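Protein FucU (Bifidobacterium longum subsp. infantis, PDB 3MVK) probably interconverts the anomers of L-fucose and the pyranose and furanose forms of D-ribose, as a mutarotase of the RbsD/FucU family. Local coordinates at residues K7-P10 against P11-K15; G53-L56 against K57-T61; G108-E111 against R112-Y116. All blocks are in the same frame, centred on the assembly; numbering follows the deposited sequence.

The three contacts follow one another along the chain, and each is local: contacts 1 and 3 are helix starts, while contact 2 lies within helix 52-60. Contacts 1 and 2 are neighbours, their centres 12 Å apart, and they touch where CD1 of I8 rests on CB of A58. Contact 3 lies across the centre of the chain, about 27 Å from contact 1 and 22 Å from contact 2, centre to centre. Helices 11-19, 52-60 and 112-119 all pack on the strands of one mixed sheet. Contacts 1 and 3 also meet other subunits of the ten-chain assembly, whereas contact 2 stays inside its own subunit.

Contact 1: residues K7-P10 against P11-K15; sequences KIIP and PELLK
P10 leads directly into P11, and the chain turns there from an irregular loop into helix 11-19, with P10 as the N-cap residue. The carbonyl of P10 serves as the first acceptor of the helix: L14 N donates to P10 O at 3.1 Å, almost in line with the carbonyl, and L13 N adds a weak bond to the same oxygen. Proline suits both positions. P10 takes the non-helical psi of 161° that proline accepts readily, and its missing N-H costs the helix no bond. P11 opens the helix, where the backbone nitrogen has no i-4 carbonyl within the helix, and its ring already holds phi at a helical value.

Among the side chains, I9 reaches the helix with one methyl. Its CG2 lies anti to the backbone N (CG1 at chi1 -62°), and this methyl comes within 3.8 Å of L13 CB while lying 3.7 Å from L14 N. The side chains of I9 and L13 cross nearly at right angles. Next to this methyl, P10 CD comes to 3.9 Å from L13 CB, so two apolar groups of the loop meet the leucine from neighbouring directions. The P10 ring also lies against V45 and M47 of strand 43-47. L13 continues inward onto M47 and onto C124 and I126 of strand 124-128, while P11 and L14 pack against K15 and C18 of a neighbouring subunit.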
ATOM      1  N   LYS G   7      31.688  -7.812   1.122  1.00 26.73           N
ATOM      2  CA  LYS G   7      31.194  -6.687   1.897  1.00 25.31           C
ATOM      3  C   LYS G   7      30.344  -5.703   1.090  1.00 24.11           C
ATOM      4  O   LYS G   7      29.476  -5.031   1.651  1.00 24.37           O
ATOM      5  CB  LYS G   7      32.367  -5.938   2.546  1.00 26.40           C
ATOM      6  N   ILE G   8      30.572  -5.609  -0.223  1.00 21.15           N
ATOM      7  CA  ILE G   8      29.833  -4.620  -1.008  1.00 19.68           C
ATOM      8  C   ILE G   8      28.360  -4.983  -1.272  1.00 18.76           C
ATOM      9  O   ILE G   8      27.570  -4.112  -1.646  1.00 18.87           O
ATOM     10  CB  ILE G   8      30.540  -4.240  -2.350  1.00 19.57           C
ATOM     11  CG1 ILE G   8      30.484  -5.399  -3.340  1.00 20.51           C
ATOM     12  CG2 ILE G   8      31.997  -3.733  -2.084  1.00 20.37           C
ATOM     13  CD1 ILE G   8      30.879  -4.956  -4.760  1.00 21.88           C
ATOM     14  N   ILE G   9      27.995  -6.243  -1.060  1.00 17.91           N
ATOM     15  CA  ILE G   9      26.615  -6.689  -1.346  1.00 17.12           C
ATOM     16  C   ILE G   9      25.670  -6.253  -0.206  1.00 16.52           C
ATOM     17  O   ILE G   9      25.839  -6.731   0.926  1.00 16.85           O
ATOM     18  CB  ILE G   9      26.558  -8.229  -1.551  1.00 17.16           C
ATOM     19  CG1 ILE G   9      27.425  -8.634  -2.767  1.00 17.34           C
ATOM     20  CG2 ILE G   9      25.108  -8.722  -1.735  1.00 16.66           C
ATOM     21  CD1 ILE G   9      27.593 -10.134  -2.943  1.00 21.10           C
ATOM     22  N   PRO G  10      24.685  -5.364  -0.491  1.00 16.11           N
ATOM     23  CA  PRO G  10      23.750  -4.943   0.571  1.00 16.13           C
ATOM     24  C   PRO G  10      22.774  -6.084   0.921  1.00 16.11           C
ATOM     25  O   PRO G  10      22.614  -7.031   0.122  1.00 16.09           O
ATOM     26  CB  PRO G  10      23.019  -3.746  -0.048  1.00 15.93           C
ATOM     27  CG  PRO G  10      23.053  -4.020  -1.545  1.00 17.01           C
ATOM     28  CD  PRO G  10      24.387  -4.707  -1.786  1.00 15.95           C
ATOM     29  N   PRO G  11      22.133  -6.013   2.105  1.00 15.72           N
ATOM     30  CA  PRO G  11      21.277  -7.130   2.532  1.00 16.08           C
ATOM     31  C   PRO G  11      20.172  -7.495   1.524  1.00 15.74           C
ATOM     32  O   PRO G  11      19.932  -8.676   1.329  1.00 14.85           O
ATOM     33  CB  PRO G  11      20.676  -6.629   3.849  1.00 15.92           C
ATOM     34  CG  PRO G  11      21.766  -5.680   4.394  1.00 15.15           C
ATOM     35  CD  PRO G  11      22.272  -4.987   3.155  1.00 15.52           C
ATOM     36  N   GLU G  12      19.543  -6.509   0.888  1.00 16.01           N
ATOM     37  CA  GLU G  12      18.558  -6.794  -0.153  1.00 16.80           C
ATOM     38  C   GLU G  12      19.106  -7.599  -1.323  1.00 16.54           C
ATOM     39  O   GLU G  12      18.421  -8.474  -1.856  1.00 16.76           O
ATOM     40  CB  GLU G  12      17.942  -5.511  -0.681  1.00 17.51           C
ATOM     41  CG  GLU G  12      16.928  -5.794  -1.792  1.00 21.94           C
ATOM     42  CD  GLU G  12      16.215  -4.565  -2.274  1.00 28.14           C
ATOM     43  OE1 GLU G  12      16.726  -3.436  -2.048  1.00 28.36           O
ATOM     44  OE2 GLU G  12      15.142  -4.750  -2.900  1.00 29.95           O
ATOM     45  N   LEU G  13      20.323  -7.303  -1.755  1.00 15.46           N
ATOM     46  CA  LEU G  13      20.872  -8.056  -2.879  1.00 15.35           C
ATOM     47  C   LEU G  13      21.216  -9.492  -2.445  1.00 15.34           C
ATOM     48  O   LEU G  13      21.071 -10.441  -3.218  1.00 15.23           O
ATOM     49  CB  LEU G  13      22.090  -7.338  -3.480  1.00 15.71           C
ATOM     50  CG  LEU G  13      22.719  -7.996  -4.704  1.00 15.51           C
ATOM     51  CD1 LEU G  13      21.690  -8.185  -5.827  1.00 15.65           C
ATOM     52  CD2 LEU G  13      23.870  -7.094  -5.165  1.00 16.92           C
ATOM     53  N   LEU G  14      21.624  -9.672  -1.189  1.00 15.65           N
ATOM     54  CA  LEU G  14      21.945 -11.017  -0.720  1.00 16.14           C
ATOM     55  C   LEU G  14      20.666 -11.845  -0.772  1.00 15.38           C
ATOM     56  O   LEU G  14      20.682 -12.986  -1.263  1.00 16.36           O
ATOM     57  CB  LEU G  14      22.544 -10.976   0.689  1.00 17.55           C
ATOM     58  CG  LEU G  14      22.921 -12.315   1.313  1.00 21.01           C
ATOM     59  CD1 LEU G  14      23.897 -13.108   0.429  1.00 24.10           C
ATOM     60  CD2 LEU G  14      23.502 -12.060   2.696  1.00 25.54           C
ATOM     61  N   LYS G  15      19.564 -11.247  -0.320  1.00 13.91           N
ATOM     62  CA  LYS G  15      18.249 -11.900  -0.390  1.00 13.44           C
ATOM     63  C   LYS G  15      17.896 -12.289  -1.831  1.00 13.68           C
ATOM     64  O   LYS G  15      17.469 -13.419  -2.104  1.00 13.04           O
ATOM     65  CB  LYS G  15      17.160 -11.003   0.189  1.00 13.26           C
ATOM     66  CG  LYS G  15      15.781 -11.636   0.105  1.00 15.23           C
ATOM     67  CD  LYS G  15      14.751 -10.816   0.898  1.00 17.85           C
ATOM     68  CE  LYS G  15      13.381 -11.498   0.948  1.00 20.73           C
ATOM     69  NZ  LYS G  15      12.619 -11.423  -0.335  1.00 23.11           N
TER

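Contact 2: residues G53-L56 against K57-T61; sequences GEIL and KAILT
L56 and L60, one helical turn apart, meet through their branched ends. In L60, CB lies 3.5 Å from L56 O. CG follows at 3.3 Å from that oxygen and 3.7 Å from L56 CD1. Of its two methyls, CD1 turns back to 3.8 Å from L56 CG, while CD2 lies 4.0 Å from L56 CD1. With chi1 at -66°, CG stands anti to the carbonyl carbon, which carries the branch back along the helix over L56, and the two leucines cross at a slant. An alanine in place of L60 would probably leave CD1 of L56 without its neighbour on this side and open a gap beside H99.

I55 and I59 form a second pair, lying side by side and pointing the same way, with I55 CG2 3.6 Å from I59 CD1. Their bulky apolar chains suit a face turned to the sheet, where both rest on I28. The four backbone bonds from K57, A58, I59 and L60 to G53, E54, I55 and L56 follow the i to i+4 pattern of an alpha-helix. T61 OG1 donates to A58 O at 2.7 Å, and T61 N donates to the same oxygen. L56 and I59 reach L139, and L56 also Y92 and L95 of helix 88-97. E54, whose OE1 bonds G51 N, and K57 lie on the exposed side of this amphipathic helix, packed by its apolar face on the mixed sheet.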
ATOM      1  N   GLY G  53      33.279  -4.543 -12.907  1.00 16.22           N
ATOM      2  CA  GLY G  53      34.197  -5.633 -12.504  1.00 16.56           C
ATOM      3  C   GLY G  53      34.099  -5.969 -11.031  1.00 17.49           C
ATOM      4  O   GLY G  53      34.029  -7.132 -10.666  1.00 17.16           O
ATOM      5  N   GLU G  54      34.046  -4.963 -10.170  1.00 17.81           N
ATOM      6  CA  GLU G  54      33.990  -5.274  -8.746  1.00 18.13           C
ATOM      7  C   GLU G  54      32.659  -5.907  -8.369  1.00 18.01           C
ATOM      8  O   GLU G  54      32.616  -6.817  -7.527  1.00 16.50           O
ATOM      9  CB  GLU G  54      34.326  -4.083  -7.853  1.00 19.69           C
ATOM     10  CG  GLU G  54      33.465  -2.892  -8.030  1.00 23.66           C
ATOM     11  CD  GLU G  54      33.993  -1.680  -7.253  1.00 29.92           C
ATOM     12  OE1 GLU G  54      34.055  -0.571  -7.842  1.00 31.58           O
ATOM     13  OE2 GLU G  54      34.383  -1.854  -6.072  1.00 32.44           O
ATOM     14  N   ILE G  55      31.581  -5.462  -9.023  1.00 16.45           N
ATOM     15  CA  ILE G  55      30.281  -6.098  -8.819  1.00 16.36           C
ATOM     16  C   ILE G  55      30.282  -7.545  -9.313  1.00 15.85           C
ATOM     17  O   ILE G  55      29.830  -8.445  -8.608  1.00 16.44           O
ATOM     18  CB  ILE G  55      29.143  -5.294  -9.466  1.00 16.37           C
ATOM     19  CG1 ILE G  55      28.995  -3.963  -8.739  1.00 16.50           C
ATOM     20  CG2 ILE G  55      27.819  -6.065  -9.392  1.00 15.73           C
ATOM     21  CD1 ILE G  55      28.088  -3.001  -9.423  1.00 16.98           C
ATOM     22  N   LEU G  56      30.779  -7.774 -10.526  1.00 15.11           N
ATOM     23  CA  LEU G  56      30.816  -9.142 -11.049  1.00 15.90           C
ATOM     24  C   LEU G  56      31.642 -10.032 -10.152  1.00 16.48           C
ATOM     25  O   LEU G  56      31.243 -11.158  -9.853  1.00 16.68           O
ATOM     26  CB  LEU G  56      31.391  -9.163 -12.464  1.00 15.50           C
ATOM     27  CG  LEU G  56      31.452 -10.543 -13.112  1.00 14.87           C
ATOM     28  CD1 LEU G  56      30.054 -11.222 -13.265  1.00 15.12           C
ATOM     29  CD2 LEU G  56      32.140 -10.429 -14.482  1.00 15.35           C
ATOM     30  N   LYS G  57      32.800  -9.540  -9.732  1.00 17.53           N
ATOM     31  CA  LYS G  57      33.687 -10.349  -8.897  1.00 18.61           C
ATOM     32  C   LYS G  57      32.973 -10.775  -7.606  1.00 18.04           C
ATOM     33  O   LYS G  57      33.077 -11.934  -7.188  1.00 19.02           O
ATOM     34  CB  LYS G  57      34.960  -9.586  -8.563  1.00 18.59           C
ATOM     35  CG  LYS G  57      35.985 -10.392  -7.775  1.00 22.34           C
ATOM     36  CD  LYS G  57      37.105  -9.453  -7.292  1.00 27.49           C
ATOM     37  CE  LYS G  57      38.063 -10.182  -6.373  1.00 31.20           C
ATOM     38  NZ  LYS G  57      38.834 -11.221  -7.115  1.00 33.38           N
ATOM     39  N   ALA G  58      32.239  -9.850  -6.990  1.00 18.21           N
ATOM     40  CA  ALA G  58      31.518 -10.132  -5.770  1.00 18.10           C
ATOM     41  C   ALA G  58      30.389 -11.143  -6.002  1.00 18.17           C
ATOM     42  O   ALA G  58      30.222 -12.099  -5.234  1.00 18.50           O
ATOM     43  CB  ALA G  58      30.990  -8.828  -5.161  1.00 18.43           C
ATOM     44  N   ILE G  59      29.622 -10.935  -7.067  1.00 17.60           N
ATOM     45  CA  ILE G  59      28.479 -11.799  -7.379  1.00 17.67           C
ATOM     46  C   ILE G  59      28.932 -13.241  -7.628  1.00 17.85           C
ATOM     47  O   ILE G  59      28.325 -14.171  -7.128  1.00 17.71           O
ATOM     48  CB  ILE G  59      27.668 -11.268  -8.574  1.00 17.63           C
ATOM     49  CG1 ILE G  59      26.867 -10.045  -8.134  1.00 18.33           C
ATOM     50  CG2 ILE G  59      26.723 -12.363  -9.137  1.00 18.24           C
ATOM     51  CD1 ILE G  59      26.220  -9.308  -9.289  1.00 22.61           C
ATOM     52  N   LEU G  60      30.005 -13.410  -8.388  1.00 17.71           N
ATOM     53  CA  LEU G  60      30.466 -14.742  -8.752  1.00 18.81           C
ATOM     54  C   LEU G  60      30.927 -15.569  -7.547  1.00 19.51           C
ATOM     55  O   LEU G  60      30.907 -16.803  -7.613  1.00 20.18           O
ATOM     56  CB  LEU G  60      31.554 -14.685  -9.826  1.00 18.96           C
ATOM     57  CG  LEU G  60      31.119 -14.151 -11.196  1.00 18.87           C
ATOM     58  CD1 LEU G  60      32.338 -14.052 -12.076  1.00 19.33           C
ATOM     59  CD2 LEU G  60      30.038 -15.008 -11.846  1.00 19.35           C
ATOM     60  N   THR G  61      31.291 -14.911  -6.445  1.00 20.67           N
ATOM     61  CA  THR G  61      31.621 -15.663  -5.229  1.00 22.88           C
ATOM     62  C   THR G  61      30.405 -16.404  -4.644  1.00 23.53           C
ATOM     63  O   THR G  61      30.562 -17.392  -3.917  1.00 24.41           O
ATOM     64  CB  THR G  61      32.286 -14.790  -4.153  1.00 22.78           C
ATOM     65  OG1 THR G  61      31.308 -13.921  -3.585  1.00 24.98           O
ATOM     66  CG2 THR G  61      33.433 -13.979  -4.729  1.00 24.72           C
TER

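Contact 3: residues G108-E111 against R112-Y116; sequences GSLE and RFAFY
E111 folds its carboxylate back over the first turn of helix 112-119 and caps it. With CG anti to the backbone N and a bend at chi2 of -87°, OE1 accepts from A114 N and OE2 from F113 N, each at 3.0 Å. Both N-H groups approach from above the carboxylate plane. The backbone of E111 joins in: F115 N donates to E111 O at 2.7 Å, nearly along the C=O axis. OE2 also lies at the edge of the F113 ring, 3.4 Å from CD2.

R112 runs out extended from CG to NE, and its NE and NH2 both donate to Y116 OH, at 3.1 and 3.0 Å, with the hydroxyl in the guanidinium plane. F113 CZ sits over one guanidinium face, offset toward its rim. L110, on strand 107-110, places CB 4.1 Å from F115 CB, at the edge of that ring, bridging strand and helix. R112 and Y116 also pack on H22 of a neighbouring subunit.

A glutamate at the N-cap is well matched chemically: its negative charge would probably be favoured by the positive end of the helix dipole, and its bonds to two N-H groups of the first turn probably stabilise the helix start.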
ATOM      1  N   GLY G 108      28.004 -14.585 -24.379  1.00 17.92           N
ATOM      2  CA  GLY G 108      27.356 -14.301 -25.648  1.00 18.21           C
ATOM      3  C   GLY G 108      27.048 -12.826 -25.758  1.00 18.28           C
ATOM      4  O   GLY G 108      27.511 -12.024 -24.949  1.00 17.97           O
ATOM      5  N   SER G 109      26.262 -12.462 -26.766  1.00 18.38           N
ATOM      6  CA  SER G 109      25.908 -11.060 -26.974  1.00 18.26           C
ATOM      7  C   SER G 109      24.549 -10.908 -27.636  1.00 18.09           C
ATOM      8  O   SER G 109      24.042 -11.842 -28.269  1.00 19.32           O
ATOM      9  CB  SER G 109      26.995 -10.349 -27.798  1.00 18.81           C
ATOM     10  OG  SER G 109      27.005 -10.815 -29.147  1.00 20.70           O
ATOM     11  N   LEU G 110      23.974  -9.716 -27.488  1.00 17.66           N
ATOM     12  CA  LEU G 110      22.714  -9.345 -28.109  1.00 16.90           C
ATOM     13  C   LEU G 110      22.815  -7.947 -28.647  1.00 17.42           C
ATOM     14  O   LEU G 110      23.335  -7.050 -27.983  1.00 17.23           O
ATOM     15  CB  LEU G 110      21.539  -9.387 -27.112  1.00 17.03           C
ATOM     16  CG  LEU G 110      20.994 -10.754 -26.672  1.00 16.03           C
ATOM     17  CD1 LEU G 110      20.013 -10.575 -25.503  1.00 19.28           C
ATOM     18  CD2 LEU G 110      20.315 -11.509 -27.806  1.00 18.28           C
ATOM     19  N   GLU G 111      22.244  -7.764 -29.832  1.00 16.96           N
ATOM     20  CA  GLU G 111      22.035  -6.442 -30.392  1.00 18.24           C
ATOM     21  C   GLU G 111      21.338  -5.536 -29.366  1.00 17.89           C
ATOM     22  O   GLU G 111      20.544  -6.010 -28.549  1.00 17.75           O
ATOM     23  CB  GLU G 111      21.209  -6.569 -31.671  1.00 18.63           C
ATOM     24  CG  GLU G 111      20.941  -5.243 -32.340  1.00 20.40           C
ATOM     25  CD  GLU G 111      19.693  -4.530 -31.799  1.00 20.77           C
ATOM     26  OE1 GLU G 111      18.721  -5.220 -31.411  1.00 22.79           O
ATOM     27  OE2 GLU G 111      19.667  -3.280 -31.787  1.00 19.96           O
ATOM     28  N   ARG G 112      21.655  -4.242 -29.407  1.00 18.09           N
ATOM     29  CA  ARG G 112      21.260  -3.290 -28.371  1.00 17.30           C
ATOM     30  C   ARG G 112      19.786  -3.411 -27.943  1.00 18.12           C
ATOM     31  O   ARG G 112      19.478  -3.585 -26.766  1.00 17.23           O
ATOM     32  CB  ARG G 112      21.562  -1.849 -28.834  1.00 17.65           C
ATOM     33  CG  ARG G 112      21.122  -0.805 -27.841  1.00 16.20           C
ATOM     34  CD  ARG G 112      21.530   0.634 -28.197  1.00 19.52           C
ATOM     35  NE  ARG G 112      21.027   1.562 -27.174  1.00 22.63           N
ATOM     36  CZ  ARG G 112      20.671   2.830 -27.383  1.00 23.64           C
ATOM     37  NH1 ARG G 112      20.786   3.382 -28.593  1.00 24.92           N
ATOM     38  NH2 ARG G 112      20.216   3.561 -26.364  1.00 23.34           N
ATOM     39  N   PHE G 113      18.879  -3.278 -28.897  1.00 17.53           N
ATOM     40  CA  PHE G 113      17.460  -3.275 -28.553  1.00 19.16           C
ATOM     41  C   PHE G 113      16.953  -4.648 -28.115  1.00 18.76           C
ATOM     42  O   PHE G 113      16.132  -4.741 -27.201  1.00 19.05           O
ATOM     43  CB  PHE G 113      16.649  -2.601 -29.666  1.00 19.63           C
ATOM     44  CG  PHE G 113      16.901  -1.128 -29.728  1.00 23.12           C
ATOM     45  CD1 PHE G 113      16.199  -0.255 -28.900  1.00 25.40           C
ATOM     46  CD2 PHE G 113      17.906  -0.614 -30.537  1.00 25.52           C
ATOM     47  CE1 PHE G 113      16.462   1.112 -28.914  1.00 27.77           C
ATOM     48  CE2 PHE G 113      18.179   0.750 -30.544  1.00 26.94           C
ATOM     49  CZ  PHE G 113      17.452   1.613 -29.736  1.00 28.28           C
ATOM     50  N   ALA G 114      17.518  -5.703 -28.687  1.00 18.04           N
ATOM     51  CA  ALA G 114      17.265  -7.068 -28.218  1.00 17.66           C
ATOM     52  C   ALA G 114      17.775  -7.250 -26.782  1.00 17.58           C
ATOM     53  O   ALA G 114      17.161  -7.958 -25.962  1.00 17.59           O
ATOM     54  CB  ALA G 114      17.922  -8.078 -29.155  1.00 17.93           C
ATOM     55  N   PHE G 115      18.918  -6.644 -26.485  1.00 16.83           N
ATOM     56  CA  PHE G 115      19.454  -6.676 -25.122  1.00 16.53           C
ATOM     57  C   PHE G 115      18.459  -6.034 -24.157  1.00 16.41           C
ATOM     58  O   PHE G 115      18.170  -6.606 -23.101  1.00 16.29           O
ATOM     59  CB  PHE G 115      20.815  -5.978 -25.046  1.00 16.43           C
ATOM     60  CG  PHE G 115      21.505  -6.154 -23.735  1.00 15.19           C
ATOM     61  CD1 PHE G 115      22.520  -7.107 -23.588  1.00 13.67           C
ATOM     62  CD2 PHE G 115      21.159  -5.364 -22.642  1.00 14.48           C
ATOM     63  CE1 PHE G 115      23.169  -7.280 -22.347  1.00 14.42           C
ATOM     64  CE2 PHE G 115      21.799  -5.517 -21.420  1.00 14.95           C
ATOM     65  CZ  PHE G 115      22.804  -6.484 -21.262  1.00 14.15           C
ATOM     66  N   TYR G 116      17.914  -4.868 -24.516  1.00 16.34           N
ATOM     67  CA  TYR G 116      16.937  -4.221 -23.626  1.00 16.86           C
ATOM     68  C   TYR G 116      15.737  -5.128 -23.387  1.00 17.60           C
ATOM     69  O   TYR G 116      15.256  -5.231 -22.258  1.00 17.76           O
ATOM     70  CB  TYR G 116      16.467  -2.893 -24.184  1.00 17.05           C
ATOM     71  CG  TYR G 116      17.483  -1.783 -24.185  1.00 16.88           C
ATOM     72  CD1 TYR G 116      18.257  -1.495 -23.058  1.00 18.27           C
ATOM     73  CD2 TYR G 116      17.616  -0.957 -25.302  1.00 21.12           C
ATOM     74  CE1 TYR G 116      19.157  -0.436 -23.065  1.00 20.68           C
ATOM     75  CE2 TYR G 116      18.510   0.099 -25.311  1.00 22.45           C
ATOM     76  CZ  TYR G 116      19.279   0.348 -24.201  1.00 22.31           C
ATOM     77  OH  TYR G 116      20.169   1.405 -24.220  1.00 22.71           O
TER